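Local coordinates for protein DNMT2 (Spodoptera frugiperda, PDB 4H0N) that probably methylates cytosine 38 in the anticodon loop of tRNA(Asp), with S-adenosyl-L-methionine as methyl donor, and binds S-adenosyl-L-homocysteine, at residues 285-296 and 311-322; 189-197 and 222-230. The protein carries 3 engineered substitutions. All blocks are in the same frame, centred on the assembly; numbering follows the deposited sequence.

Contact 1. Residues 285-296 and 311-322; sequences FTPKEVLMIMCF and CYRLLGNSVNVK. With SAH (S-adenosyl-L-homocysteine), chain E.
Part of the wall beside the amino-acid end of the bound S-adenosyl-L-homocysteine is formed here, where Phe296 and Met294 pack against residues 318-321. Ser318 OG donates a hydrogen bond to OXT of the ligand carboxylate, 2.6 Å away. The same OG lies at the edge of the Phe296 ring, in its plane, beside CZ. Val321 CG2 sits over the centre of one ring face, 3.7 Å from the centroid, a CH-pi contact. Leu291 CD2 lies against the opposite face, toward the rim. With the Phe296 ring cut back to an alanine, Val321 CG2 and Leu291 CD2 would probably face a gap, and Ser318 would lose its neighbour at the ring edge. In this class I methyltransferase fold, helix 287-293 runs nearly parallel to helix 311-316, at 6°. Leu315 CD2 reaches across to Val290 CB, 3.7 Å away, and to Pro287 O. A Schellman motif with Cys295 at positive phi ends helix 287-293. Within this turn, Met294 O accepts from Val321 N at 3.0 Å, almost in line with its C=O. Met294 is bent at chi3 (74°), which brings CE against the Ser318-Val319 backbone. At the other helix end, Thr286 and Glu289 form a capping box. Pro287 CD packs on Tyr312 CZ at 3.8 Å.

Contact 2. Residues 189-197 and 222-230; sequences FGVPHSLES and ICYKTSKRS
Val191 opens the contact, with CG1 4.0 Å from Lys228 NZ. The two side chains cross at about a right angle. Pro192 follows, and its CB lies 3.7 Å from Lys228 O. Its own carbonyl oxygen faces the lysine side chain. Lys228 CG lies close to Pro192 O, and NZ of the same lysine makes a weak hydrogen bond to it. The lysine chain is bent at chi2 (126°) and again at chi4 (-64°). The bends bring NZ round to Pro192 O. His193 CB points away from residues 222-230. Its ND1 donates to Ser194 O at 2.9 Å, which ties the ring to its own loop. Ser194 comes up against a type I beta turn, Tyr224 to Ser227, closed by the bond from Ser227 N to Tyr224 O. This turn follows strand 222-223, which pairs in parallel with strand 247-248. Ser194 CA makes a CA-H...O contact with Ser227 O at 3.3 Å, and CB rests near Lys225 O. Leu195 N then donates to Lys225 O at 3.3 Å. The donor stands above the carbonyl plane, off the lone pairs, and the N-H...O angle is 139°. In the Leu195 side chain, CD1 meets Ser227 CB at 3.8 Å and Cys223 CB a little further on. Leu195 is buried, although most of this contact is at the surface. Glu196 comes last: its CG packs on Lys225 CB at 3.6 Å, the two chains crossing at a slant. The charged ends do not meet, so this is contact between aliphatic parts and not a salt bridge.

Both segments of contact 2 come earlier in the chain than those of contact 1, and the centres of the two contacts lie 16 Å apart. Contact 1 is buried near the centre of the chain and joins helix 287-293 to helices 308-316 and 321-332. Contact 2 is a surface contact between the loop before helix 211-214 and the turn after strand 222-223, away from the ligand pocket. The two touch directly. Phe285 CZ packs on Cys223 CB at 4.1 Å, and Lys322 NZ approaches Phe189 CD2 at 3.9 Å. Phe189 also rests on Glu326, further along helix 321-332. Contact 2 thus meets contact 1 through Cys223 of strand 222-223 and through Phe189 of the loop.

Contact 1. Residues 285-296 and 311-322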
loop_
_atom_site.group_PDB
_atom_site.type_symbol
_atom_site.label_atom_id
_atom_site.label_comp_id
_atom_site.label_asym_id
_atom_site.label_seq_id
_atom_site.Cartn_x
_atom_site.Cartn_y
_atom_site.Cartn_z
ATOM N N PHE A 285 13.618 -7.538 -6.302
ATOM C CA PHE A 285 13.306 -8.024 -4.967
ATOM C C PHE A 285 12.281 -9.144 -5.112
ATOM O O PHE A 285 11.403 -9.078 -5.974
ATOM C CB PHE A 285 12.755 -6.900 -4.082
ATOM C CG PHE A 285 13.783 -5.865 -3.689
ATOM C CD1 PHE A 285 14.719 -6.135 -2.697
ATOM C CD2 PHE A 285 13.807 -4.619 -4.300
ATOM C CE1 PHE A 285 15.666 -5.185 -2.333
ATOM C CE2 PHE A 285 14.750 -3.664 -3.940
ATOM C CZ PHE A 285 15.679 -3.946 -2.956
ATOM N N THR A 286 12.403 -10.181 -4.291
ATOM C CA THR A 286 11.433 -11.271 -4.302
ATOM C C THR A 286 10.167 -10.803 -3.595
ATOM O O THR A 286 10.234 -9.894 -2.764
ATOM C CB THR A 286 11.962 -12.504 -3.560
ATOM O OG1 THR A 286 11.831 -12.293 -2.149
ATOM C CG2 THR A 286 13.415 -12.767 -3.916
ATOM N N PRO A 287 9.010 -11.417 -3.917
ATOM C CA PRO A 287 7.740 -11.086 -3.257
ATOM C C PRO A 287 7.852 -11.123 -1.738
ATOM O O PRO A 287 7.222 -10.322 -1.046
ATOM C CB PRO A 287 6.812 -12.201 -3.735
ATOM C CG PRO A 287 7.322 -12.535 -5.091
ATOM C CD PRO A 287 8.818 -12.406 -4.997
ATOM N N LYS A 288 8.661 -12.054 -1.242
ATOM C CA LYS A 288 8.927 -12.206 0.183
ATOM C C LYS A 288 9.628 -10.971 0.741
ATOM O O LYS A 288 9.245 -10.441 1.786
ATOM C CB LYS A 288 9.790 -13.448 0.399
ATOM C CG LYS A 288 10.024 -13.838 1.843
ATOM C CD LYS A 288 10.836 -15.124 1.907
ATOM C CE LYS A 288 11.129 -15.540 3.337
ATOM N NZ LYS A 288 11.970 -16.768 3.383
ATOM N N GLU A 289 10.655 -10.515 0.031
ATOM C CA GLU A 289 11.406 -9.336 0.438
ATOM C C GLU A 289 10.538 -8.084 0.419
ATOM O O GLU A 289 10.586 -7.272 1.338
ATOM C CB GLU A 289 12.641 -9.157 -0.447
ATOM C CG GLU A 289 13.788 -10.097 -0.087
ATOM C CD GLU A 289 14.777 -10.313 -1.230
ATOM O OE1 GLU A 289 14.443 -10.006 -2.399
ATOM O OE2 GLU A 289 15.895 -10.799 -0.949
ATOM N N VAL A 290 9.738 -7.934 -0.629
ATOM C CA VAL A 290 8.831 -6.800 -0.724
ATOM C C VAL A 290 7.821 -6.824 0.427
ATOM O O VAL A 290 7.454 -5.779 0.962
ATOM C CB VAL A 290 8.108 -6.789 -2.081
ATOM C CG1 VAL A 290 7.142 -5.609 -2.173
ATOM C CG2 VAL A 290 9.125 -6.757 -3.215
ATOM N N LEU A 291 7.393 -8.022 0.817
ATOM C CA LEU A 291 6.501 -8.187 1.964
ATOM C C LEU A 291 7.146 -7.714 3.269
ATOM O O LEU A 291 6.496 -7.063 4.088
ATOM C CB LEU A 291 6.030 -9.643 2.086
ATOM C CG LEU A 291 4.787 -10.036 1.273
ATOM C CD1 LEU A 291 4.647 -11.545 1.166
ATOM C CD2 LEU A 291 3.530 -9.438 1.888
ATOM N N MET A 292 8.424 -8.042 3.448
ATOM C CA MET A 292 9.191 -7.600 4.614
ATOM C C MET A 292 9.452 -6.103 4.559
ATOM O O MET A 292 9.405 -5.416 5.578
ATOM C CB MET A 292 10.527 -8.334 4.696
ATOM C CG MET A 292 10.436 -9.795 5.075
ATOM S SD MET A 292 9.628 -10.038 6.661
ATOM C CE MET A 292 8.306 -11.153 6.180
ATOM N N ILE A 293 9.743 -5.610 3.361
ATOM C CA ILE A 293 9.901 -4.180 3.127
ATOM C C ILE A 293 8.621 -3.406 3.457
ATOM O O ILE A 293 8.680 -2.317 4.026
ATOM C CB ILE A 293 10.334 -3.898 1.671
ATOM C CG1 ILE A 293 11.787 -4.324 1.468
ATOM C CG2 ILE A 293 10.176 -2.423 1.327
ATOM C CD1 ILE A 293 12.215 -4.396 0.013
ATOM N N MET A 294 7.467 -3.972 3.116
ATOM C CA MET A 294 6.194 -3.322 3.428
ATOM C C MET A 294 5.707 -3.672 4.836
ATOM O O MET A 294 4.553 -3.428 5.190
ATOM C CB MET A 294 5.140 -3.657 2.379
ATOM C CG MET A 294 5.477 -3.107 1.010
ATOM S SD MET A 294 4.220 -3.504 -0.205
ATOM C CE MET A 294 2.921 -2.376 0.286
ATOM N N CYS A 295 6.613 -4.250 5.620
ATOM C CA CYS A 295 6.411 -4.507 7.041
ATOM C C CYS A 295 5.289 -5.486 7.346
ATOM O O CYS A 295 4.640 -5.387 8.384
ATOM C CB CYS A 295 6.218 -3.198 7.806
ATOM S SG CYS A 295 7.628 -2.079 7.667
ATOM N N PHE A 296 5.060 -6.434 6.449
ATOM C CA PHE A 296 4.176 -7.544 6.770
ATOM C C PHE A 296 4.907 -8.470 7.738
ATOM O O PHE A 296 6.140 -8.476 7.783
ATOM C CB PHE A 296 3.775 -8.305 5.510
ATOM C CG PHE A 296 2.652 -7.668 4.743
ATOM C CD1 PHE A 296 2.841 -6.471 4.069
ATOM C CD2 PHE A 296 1.408 -8.280 4.670
ATOM C CE1 PHE A 296 1.807 -5.890 3.347
ATOM C CE2 PHE A 296 0.370 -7.702 3.950
ATOM C CZ PHE A 296 0.572 -6.506 3.289
ATOM N N CYS A 311 1.646 -11.636 -8.177
ATOM C CA CYS A 311 2.235 -11.291 -6.880
ATOM C C CYS A 311 2.605 -9.817 -6.808
ATOM O O CYS A 311 2.224 -9.107 -5.874
ATOM C CB CYS A 311 3.501 -12.113 -6.624
ATOM S SG CYS A 311 3.240 -13.812 -6.068
ATOM N N TYR A 312 3.358 -9.371 -7.805
ATOM C CA TYR A 312 3.813 -7.990 -7.858
ATOM C C TYR A 312 2.659 -7.006 -8.041
ATOM O O TYR A 312 2.672 -5.927 -7.454
ATOM C CB TYR A 312 4.904 -7.820 -8.924
ATOM C CG TYR A 312 6.203 -8.485 -8.513
ATOM C CD1 TYR A 312 6.893 -8.048 -7.391
ATOM C CD2 TYR A 312 6.724 -9.562 -9.224
ATOM C CE1 TYR A 312 8.068 -8.649 -6.996
ATOM C CE2 TYR A 312 7.906 -10.169 -8.830
ATOM C CZ TYR A 312 8.568 -9.704 -7.716
ATOM O OH TYR A 312 9.738 -10.282 -7.299
ATOM N N ARG A 313 1.654 -7.380 -8.828
ATOM C CA ARG A 313 0.462 -6.546 -8.952
ATOM C C ARG A 313 -0.240 -6.371 -7.597
ATOM O O ARG A 313 -0.553 -5.249 -7.198
ATOM C CB ARG A 313 -0.510 -7.103 -9.986
ATOM C CG ARG A 313 -1.717 -6.201 -10.206
ATOM C CD ARG A 313 -2.760 -6.838 -11.113
ATOM N NE ARG A 313 -3.397 -7.996 -10.490
ATOM C CZ ARG A 313 -4.363 -7.921 -9.579
ATOM N NH1 ARG A 313 -4.806 -6.739 -9.172
ATOM N NH2 ARG A 313 -4.885 -9.030 -9.068
ATOM N N LEU A 314 -0.469 -7.481 -6.894
ATOM C CA LEU A 314 -1.100 -7.459 -5.571
ATOM C C LEU A 314 -0.279 -6.697 -4.528
ATOM O O LEU A 314 -0.835 -5.948 -3.717
ATOM C CB LEU A 314 -1.353 -8.883 -5.065
ATOM C CG LEU A 314 -2.361 -9.739 -5.825
ATOM C CD1 LEU A 314 -2.362 -11.170 -5.308
ATOM C CD2 LEU A 314 -3.736 -9.116 -5.710
ATOM N N LEU A 315 1.036 -6.908 -4.544
ATOM C CA LEU A 315 1.946 -6.233 -3.620
ATOM C C LEU A 315 1.980 -4.731 -3.873
ATOM O O LEU A 315 2.016 -3.935 -2.936
ATOM C CB LEU A 315 3.357 -6.806 -3.740
ATOM C CG LEU A 315 3.754 -7.951 -2.808
ATOM C CD1 LEU A 315 2.715 -9.051 -2.802
ATOM C CD2 LEU A 315 5.099 -8.518 -3.222
ATOM N N GLY A 316 1.961 -4.347 -5.146
ATOM C CA GLY A 316 1.981 -2.944 -5.524
ATOM C C GLY A 316 0.743 -2.157 -5.123
ATOM O O GLY A 316 0.786 -0.928 -5.048
ATOM N N ASN A 317 -0.359 -2.860 -4.867
ATOM C CA ASN A 317 -1.612 -2.219 -4.478
ATOM C C ASN A 317 -1.810 -2.174 -2.964
ATOM O O ASN A 317 -2.748 -1.545 -2.469
ATOM C CB ASN A 317 -2.803 -2.940 -5.116
ATOM C CG ASN A 317 -2.829 -2.812 -6.629
ATOM O OD1 ASN A 317 -2.494 -1.766 -7.186
ATOM N ND2 ASN A 317 -3.232 -3.882 -7.303
ATOM N N SER A 318 -0.928 -2.841 -2.227
ATOM C CA SER A 318 -1.132 -3.007 -0.794
ATOM C C SER A 318 -0.642 -1.819 0.028
ATOM O O SER A 318 -0.289 -0.767 -0.511
ATOM C CB SER A 318 -0.486 -4.302 -0.302
ATOM O OG SER A 318 -1.030 -4.686 0.947
ATOM N N VAL A 319 -0.629 -1.998 1.343
ATOM C CA VAL A 319 -0.285 -0.929 2.265
ATOM C C VAL A 319 1.007 -1.245 2.999
ATOM O O VAL A 319 1.426 -2.402 3.055
ATOM C CB VAL A 319 -1.386 -0.758 3.324
ATOM C CG1 VAL A 319 -2.750 -0.668 2.667
ATOM C CG2 VAL A 319 -1.357 -1.919 4.310
ATOM N N ASN A 320 1.644 -0.221 3.562
ATOM C CA ASN A 320 2.710 -0.464 4.525
ATOM C C ASN A 320 2.076 -0.745 5.882
ATOM O O ASN A 320 1.454 0.129 6.478
ATOM C CB ASN A 320 3.676 0.713 4.625
ATOM C CG ASN A 320 4.802 0.455 5.620
ATOM O OD1 ASN A 320 4.597 0.492 6.837
ATOM N ND2 ASN A 320 5.997 0.189 5.104
ATOM N N VAL A 321 2.233 -1.974 6.356
ATOM C CA VAL A 321 1.601 -2.418 7.589
ATOM C C VAL A 321 2.017 -1.586 8.810
ATOM O O VAL A 321 1.217 -1.357 9.714
ATOM C CB VAL A 321 1.845 -3.937 7.813
ATOM C CG1 VAL A 321 1.462 -4.369 9.213
ATOM C CG2 VAL A 321 1.081 -4.743 6.779
ATOM N N LYS A 322 3.254 -1.104 8.816
ATOM C CA LYS A 322 3.771 -0.366 9.969
ATOM C C LYS A 322 3.145 1.013 10.139
ATOM O O LYS A 322 2.735 1.385 11.237
ATOM C CB LYS A 322 5.291 -0.245 9.888
ATOM C CG LYS A 322 5.893 0.718 10.885
ATOM C CD LYS A 322 7.012 0.055 11.652
ATOM C CE LYS A 322 7.997 1.089 12.171
ATOM N NZ LYS A 322 8.876 0.566 13.252
HETATM N N SAH E . -5.246 -2.173 0.832
HETATM C CA SAH E . -5.480 -3.423 0.118
HETATM C CB SAH E . -5.922 -3.208 -1.335
HETATM C CG SAH E . -6.027 -1.777 -1.857
HETATM S SD SAH E . -5.959 -1.732 -3.670
HETATM C C SAH E . -4.281 -4.372 0.209
HETATM O O SAH E . -3.957 -5.091 -0.739
HETATM O OXT SAH E . -3.611 -4.457 1.237
HETATM C "C5'" SAH E . -7.761 -1.628 -3.832
HETATM C "C4'" SAH E . -8.457 -2.977 -4.018
HETATM O "O4'" SAH E . -9.854 -2.807 -3.871
HETATM C "C3'" SAH E . -8.239 -3.604 -5.390
HETATM O "O3'" SAH E . -7.451 -4.768 -5.261
HETATM C "C2'" SAH E . -9.623 -3.957 -5.912
HETATM O "O2'" SAH E . -9.720 -5.326 -6.230
HETATM C "C1'" SAH E . -10.569 -3.635 -4.769
HETATM N N9 SAH E . -11.788 -2.946 -5.240
HETATM C C8 SAH E . -11.868 -1.965 -6.196
HETATM N N7 SAH E . -13.164 -1.597 -6.332
HETATM C C5 SAH E . -13.915 -2.328 -5.478
HETATM C C6 SAH E . -15.280 -2.356 -5.212
HETATM N N6 SAH E . -16.109 -1.550 -5.867
HETATM N N1 SAH E . -15.770 -3.229 -4.262
HETATM C C2 SAH E . -14.908 -4.068 -3.583
HETATM N N3 SAH E . -13.554 -4.037 -3.853
HETATM C C4 SAH E . -13.064 -3.181 -4.785
#

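Contact 2. Residues 189-197 and 222-230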
loop_
_atom_site.group_PDB
_atom_site.type_symbol
_atom_site.label_atom_id
_atom_site.label_comp_id
_atom_site.label_asym_id
_atom_site.label_seq_id
_atom_site.Cartn_x
_atom_site.Cartn_y
_atom_site.Cartn_z
ATOM N N PHE A 189 10.936 7.749 14.873
ATOM C CA PHE A 189 11.476 6.400 14.731
ATOM C C PHE A 189 12.949 6.405 14.351
ATOM O O PHE A 189 13.566 5.350 14.215
ATOM C CB PHE A 189 10.662 5.595 13.721
ATOM C CG PHE A 189 9.246 5.339 14.155
ATOM C CD1 PHE A 189 8.251 6.275 13.912
ATOM C CD2 PHE A 189 8.908 4.160 14.805
ATOM C CE1 PHE A 189 6.945 6.043 14.309
ATOM C CE2 PHE A 189 7.602 3.919 15.204
ATOM C CZ PHE A 189 6.621 4.863 14.956
ATOM N N GLY A 190 13.509 7.598 14.190
ATOM C CA GLY A 190 14.921 7.739 13.884
ATOM C C GLY A 190 15.252 7.500 12.423
ATOM O O GLY A 190 14.494 7.866 11.534
ATOM N N VAL A 191 16.396 6.880 12.174
ATOM C CA VAL A 191 16.849 6.639 10.812
ATOM C C VAL A 191 16.488 5.220 10.390
ATOM O O VAL A 191 16.702 4.283 11.155
ATOM C CB VAL A 191 18.364 6.868 10.712
ATOM C CG1 VAL A 191 18.918 6.346 9.393
ATOM C CG2 VAL A 191 18.674 8.349 10.890
ATOM N N PRO A 192 15.919 5.060 9.178
ATOM C CA PRO A 192 15.529 3.728 8.703
ATOM C C PRO A 192 16.720 2.783 8.712
ATOM O O PRO A 192 17.840 3.208 8.430
ATOM C CB PRO A 192 15.079 3.988 7.259
ATOM C CG PRO A 192 14.703 5.422 7.227
ATOM C CD PRO A 192 15.639 6.104 8.178
ATOM N N HIS A 193 16.488 1.523 9.055
ATOM C CA HIS A 193 17.565 0.542 9.066
ATOM C C HIS A 193 17.954 0.155 7.641
ATOM O O HIS A 193 17.183 0.362 6.706
ATOM C CB HIS A 193 17.148 -0.697 9.861
ATOM C CG HIS A 193 15.823 -1.262 9.456
ATOM N ND1 HIS A 193 15.560 -1.711 8.176
ATOM C CD2 HIS A 193 14.682 -1.457 10.160
ATOM C CE1 HIS A 193 14.318 -2.154 8.115
ATOM N NE2 HIS A 193 13.764 -2.012 9.300
ATOM N N SER A 194 19.145 -0.413 7.481
ATOM C CA SER A 194 19.581 -0.909 6.181
ATOM C C SER A 194 18.689 -2.062 5.721
ATOM O O SER A 194 17.742 -2.447 6.411
ATOM C CB SER A 194 21.033 -1.373 6.243
ATOM O OG SER A 194 21.140 -2.597 6.945
ATOM N N LEU A 195 19.000 -2.621 4.556
ATOM C CA LEU A 195 18.184 -3.683 3.982
ATOM C C LEU A 195 18.758 -5.085 4.191
ATOM O O LEU A 195 18.310 -6.032 3.555
ATOM C CB LEU A 195 17.985 -3.436 2.490
ATOM C CG LEU A 195 17.156 -2.226 2.052
ATOM C CD1 LEU A 195 17.409 -1.939 0.577
ATOM C CD2 LEU A 195 15.663 -2.427 2.313
ATOM N N GLU A 196 19.740 -5.226 5.075
ATOM C CA GLU A 196 20.346 -6.533 5.307
ATOM C C GLU A 196 19.417 -7.489 6.038
ATOM O O GLU A 196 19.396 -8.685 5.739
ATOM C CB GLU A 196 21.641 -6.402 6.096
ATOM C CG GLU A 196 22.702 -5.605 5.397
ATOM C CD GLU A 196 24.053 -5.770 6.047
ATOM O OE1 GLU A 196 24.838 -4.800 6.039
ATOM O OE2 GLU A 196 24.327 -6.875 6.563
ATOM N N SER A 197 18.670 -6.960 7.006
ATOM C CA SER A 197 17.739 -7.760 7.799
ATOM C C SER A 197 16.768 -8.494 6.890
ATOM O O SER A 197 16.357 -9.622 7.173
ATOM C CB SER A 197 16.963 -6.877 8.782
ATOM O OG SER A 197 17.224 -5.503 8.556
ATOM N N ILE A 222 19.197 1.630 -8.180
ATOM C CA ILE A 222 19.800 0.439 -7.615
ATOM C C ILE A 222 19.917 0.511 -6.099
ATOM O O ILE A 222 20.208 1.566 -5.534
ATOM C CB ILE A 222 21.189 0.176 -8.219
ATOM C CG1 ILE A 222 21.194 0.544 -9.706
ATOM C CG2 ILE A 222 21.606 -1.275 -7.982
ATOM C CD1 ILE A 222 21.461 -0.610 -10.636
ATOM N N CYS A 223 19.682 -0.623 -5.448
ATOM C CA CYS A 223 19.900 -0.748 -4.013
ATOM C C CYS A 223 20.938 -1.807 -3.666
ATOM O O CYS A 223 21.155 -2.760 -4.418
ATOM C CB CYS A 223 18.590 -1.054 -3.299
ATOM S SG CYS A 223 17.481 0.345 -3.288
ATOM N N TYR A 224 21.571 -1.622 -2.514
ATOM C CA TYR A 224 22.558 -2.561 -2.005
ATOM C C TYR A 224 22.185 -2.884 -0.563
ATOM O O TYR A 224 21.248 -2.298 -0.021
ATOM C CB TYR A 224 23.958 -1.954 -2.104
ATOM C CG TYR A 224 24.156 -1.171 -3.381
ATOM C CD1 TYR A 224 24.697 -1.768 -4.512
ATOM C CD2 TYR A 224 23.775 0.163 -3.461
ATOM C CE1 TYR A 224 24.861 -1.055 -5.683
ATOM C CE2 TYR A 224 23.930 0.880 -4.626
ATOM C CZ TYR A 224 24.474 0.270 -5.730
ATOM O OH TYR A 224 24.623 1.004 -6.882
ATOM N N LYS A 225 22.899 -3.818 0.057
ATOM C CA LYS A 225 22.581 -4.226 1.424
ATOM C C LYS A 225 22.715 -3.083 2.436
ATOM O O LYS A 225 22.066 -3.101 3.483
ATOM C CB LYS A 225 23.451 -5.409 1.841
ATOM C CG LYS A 225 24.937 -5.117 1.795
ATOM C CD LYS A 225 25.745 -6.397 1.923
ATOM C CE LYS A 225 27.118 -6.249 1.279
ATOM N NZ LYS A 225 27.981 -7.437 1.528
ATOM N N THR A 226 23.543 -2.090 2.114
ATOM C CA THR A 226 23.767 -0.951 2.999
ATOM C C THR A 226 22.754 0.177 2.778
ATOM O O THR A 226 22.720 1.140 3.543
ATOM C CB THR A 226 25.207 -0.382 2.864
ATOM O OG1 THR A 226 25.387 0.187 1.561
ATOM C CG2 THR A 226 26.246 -1.474 3.091
ATOM N N SER A 227 21.937 0.054 1.735
ATOM C CA SER A 227 20.906 1.052 1.427
ATOM C C SER A 227 19.889 1.246 2.552
ATOM O O SER A 227 19.367 0.282 3.117
ATOM C CB SER A 227 20.155 0.680 0.142
ATOM O OG SER A 227 20.768 1.236 -1.007
ATOM N N LYS A 228 19.592 2.501 2.859
ATOM C CA LYS A 228 18.589 2.813 3.865
ATOM C C LYS A 228 17.341 3.403 3.226
ATOM O O LYS A 228 16.522 4.031 3.896
ATOM C CB LYS A 228 19.161 3.765 4.913
ATOM C CG LYS A 228 19.874 3.052 6.049
ATOM C CD LYS A 228 21.281 3.568 6.249
ATOM C CE LYS A 228 21.950 2.882 7.439
ATOM N NZ LYS A 228 21.259 3.193 8.727
ATOM N N ARG A 229 17.197 3.181 1.924
ATOM C CA ARG A 229 16.070 3.702 1.164
ATOM C C ARG A 229 15.822 2.815 -0.041
ATOM O O ARG A 229 16.693 2.054 -0.452
ATOM C CB ARG A 229 16.383 5.113 0.677
ATOM C CG ARG A 229 17.710 5.209 -0.061
ATOM C CD ARG A 229 17.681 6.256 -1.166
ATOM N NE ARG A 229 16.570 6.049 -2.092
ATOM C CZ ARG A 229 16.538 5.103 -3.025
ATOM N NH1 ARG A 229 17.558 4.266 -3.158
ATOM N NH2 ARG A 229 15.484 4.992 -3.820
ATOM N N SER A 230 14.628 2.916 -0.610
ATOM C CA SER A 230 14.319 2.243 -1.866
ATOM C C SER A 230 13.132 2.931 -2.496
ATOM O O SER A 230 12.332 3.561 -1.802
ATOM C CB SER A 230 13.999 0.767 -1.641
ATOM O OG SER A 230 12.869 0.617 -0.808
#